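Local coordinates for protein YibA (Escherichia coli, PDB 1OYZ) that is of unknown function, with an oxidoreductase activity only tentatively assigned, and builds a curved all-helical solenoid of HEAT-like repeats, at residues V256-T259 against M260-K263. Sequence-based numbering, arbitrary orientation.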
ATOM      1  N   VAL A 256      -4.375 -34.565  -2.584  1.00 34.79           N
ATOM      2  CA  VAL A 256      -3.833 -33.771  -3.666  1.00 34.81           C
ATOM      3  C   VAL A 256      -2.422 -33.299  -3.363  1.00 34.56           C
ATOM      4  O   VAL A 256      -1.594 -33.223  -4.256  1.00 32.61           O
ATOM      5  CB  VAL A 256      -4.720 -32.535  -3.954  1.00 38.31           C
ATOM      6  CG1 VAL A 256      -6.087 -32.975  -4.421  1.00 40.67           C
ATOM      7  CG2 VAL A 256      -4.861 -31.689  -2.697  1.00 38.84           C
ATOM      8  N   LEU A 257      -2.156 -32.962  -2.105  1.00 34.88           N
ATOM      9  CA  LEU A 257      -0.821 -32.502  -1.732  1.00 34.62           C
ATOM     10  C   LEU A 257       0.134 -33.664  -1.955  1.00 35.63           C
ATOM     11  O   LEU A 257       1.196 -33.514  -2.574  1.00 37.49           O
ATOM     12  CB  LEU A 257      -0.774 -32.049  -0.263  1.00 30.95           C
ATOM     13  CG  LEU A 257      -1.485 -30.729   0.082  1.00 29.00           C
ATOM     14  CD1 LEU A 257      -1.410 -30.499   1.583  1.00 29.82           C
ATOM     15  CD2 LEU A 257      -0.880 -29.538  -0.676  1.00 27.52           C
ATOM     16  N   ASP A 258      -0.259 -34.833  -1.477  1.00 35.19           N
ATOM     17  CA  ASP A 258       0.579 -36.006  -1.636  1.00 35.73           C
ATOM     18  C   ASP A 258       0.941 -36.181  -3.121  1.00 35.35           C
ATOM     19  O   ASP A 258       2.102 -36.358  -3.476  1.00 34.36           O
ATOM     20  CB  ASP A 258      -0.161 -37.228  -1.104  1.00 37.52           C
ATOM     21  CG  ASP A 258       0.685 -38.462  -1.153  1.00 40.64           C
ATOM     22  OD1 ASP A 258       0.365 -39.364  -1.964  1.00 40.84           O
ATOM     23  OD2 ASP A 258       1.677 -38.502  -0.388  1.00 41.88           O
ATOM     24  N   THR A 259      -0.073 -36.118  -3.973  1.00 35.16           N
ATOM     25  CA  THR A 259       0.093 -36.234  -5.420  1.00 37.44           C
ATOM     26  C   THR A 259       1.114 -35.227  -5.995  1.00 36.74           C
ATOM     27  O   THR A 259       1.880 -35.550  -6.914  1.00 34.11           O
ATOM     28  CB  THR A 259      -1.251 -35.963  -6.139  1.00 37.45           C
ATOM     29  OG1 THR A 259      -2.161 -37.035  -5.874  1.00 42.08           O
ATOM     30  CG2 THR A 259      -1.049 -35.837  -7.626  1.00 39.21           C
HETATM   31  N   MSE A 260       1.084 -34.005  -5.466  1.00 35.31           N
HETATM   32  CA  MSE A 260       1.953 -32.919  -5.936  1.00 37.17           C
HETATM   33  C   MSE A 260       3.421 -33.161  -5.602  1.00 36.78           C
HETATM   34  O   MSE A 260       4.318 -32.696  -6.321  1.00 34.46           O
HETATM   35  CB  MSE A 260       1.492 -31.590  -5.340  1.00 38.42           C
HETATM   36  CG  MSE A 260       0.062 -31.232  -5.746  1.00 43.74           C
HETATM   37 SE   MSE A 260      -0.523 -29.623  -4.852  1.00 54.30          SE
HETATM   38  CE  MSE A 260      -1.896 -30.333  -3.672  1.00 50.83           C
ATOM     39  N   LEU A 261       3.653 -33.887  -4.513  1.00 36.37           N
ATOM     40  CA  LEU A 261       5.004 -34.234  -4.105  1.00 39.15           C
ATOM     41  C   LEU A 261       5.768 -34.836  -5.300  1.00 40.35           C
ATOM     42  O   LEU A 261       6.942 -34.530  -5.515  1.00 41.20           O
ATOM     43  CB  LEU A 261       4.975 -35.251  -2.939  1.00 37.25           C
ATOM     44  CG  LEU A 261       4.636 -34.788  -1.509  1.00 39.39           C
ATOM     45  CD1 LEU A 261       4.538 -35.989  -0.553  1.00 34.36           C
ATOM     46  CD2 LEU A 261       5.723 -33.814  -1.014  1.00 37.17           C
ATOM     47  N   TYR A 262       5.093 -35.671  -6.089  1.00 40.71           N
ATOM     48  CA  TYR A 262       5.746 -36.318  -7.223  1.00 42.34           C
ATOM     49  C   TYR A 262       5.646 -35.510  -8.504  1.00 41.98           C
ATOM     50  O   TYR A 262       6.189 -35.900  -9.540  1.00 41.62           O
ATOM     51  CB  TYR A 262       5.133 -37.705  -7.466  1.00 44.20           C
ATOM     52  CG  TYR A 262       5.014 -38.544  -6.215  1.00 46.93           C
ATOM     53  CD1 TYR A 262       3.949 -38.358  -5.327  1.00 46.33           C
ATOM     54  CD2 TYR A 262       5.997 -39.481  -5.880  1.00 46.61           C
ATOM     55  CE1 TYR A 262       3.865 -39.083  -4.133  1.00 47.99           C
ATOM     56  CE2 TYR A 262       5.924 -40.208  -4.695  1.00 47.84           C
ATOM     57  CZ  TYR A 262       4.858 -40.001  -3.824  1.00 47.28           C
ATOM     58  OH  TYR A 262       4.804 -40.697  -2.643  1.00 48.44           O
ATOM     59  N   LYS A 263       4.961 -34.380  -8.419  1.00 41.60           N
ATOM     60  CA  LYS A 263       4.732 -33.511  -9.560  1.00 43.04           C
ATOM     61  C   LYS A 263       5.720 -32.356  -9.712  1.00 42.61           C
ATOM     62  O   LYS A 263       6.030 -31.953 -10.822  1.00 43.08           O
ATOM     63  CB  LYS A 263       3.294 -32.971  -9.486  1.00 42.31           C
ATOM     64  CG  LYS A 263       2.824 -32.179 -10.689  1.00 42.63           C
ATOM     65  CD  LYS A 263       1.351 -31.775 -10.548  1.00 41.89           C
ATOM     66  CE  LYS A 263       0.874 -31.012 -11.784  1.00 44.16           C
ATOM     67  NZ  LYS A 263      -0.596 -30.744 -11.805  1.00 44.35           N
TER
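The selenomethionine side chain of M260 runs back along the helix over V256 and L257. Its CB sits 3.4 Å from L257 O, and its CG appears to crowd V256 O. SE has V256 O and, more distantly, L257 CD2 as its nearest neighbours. A bend at the last torsion (chi3 -112°) turns CE back toward the preceding turn, where it meets V256 CG2 at 3.4 Å on one flank and L257 CD2 at 3.3 Å on another. Both carbon pairs are tighter than usual, and CE is also only 3.0 Å from V256 C, too short for a comfortable contact, so the exact placement of this methyl, like the crowding at CG, is doubtful. Alongside this side chain the helical bonding continues: M260 N donates to V256 O at 3.0 Å, and L261 N reaches L257 O in the same i to i+4 pattern. This is part of helix 254-261, near the C-terminal end of a curved array of stacked helices consistent with a HEAT-repeat solenoid; the same face packs on helix 268-277, with L257 touching I274 and L277, and M260 touching I270. L261 follows on the neighbouring side, its CB 3.1 Å from D258 O and its CD1 3.8 Å from D258 OD2, while the side chain also touches T271. An alanine in place of L261 would keep the CB contact but is likely to leave T271 and the D258 carboxylate without their leucine neighbour, opening a gap against helix 268-277. Y262 N makes a weak hydrogen bond to T259 O. The Y262 ring presents its edge to T259 O, and CD1 comes within 3.3 Å of D258 O, the carboxylate of D258 standing 75° from the ring plane.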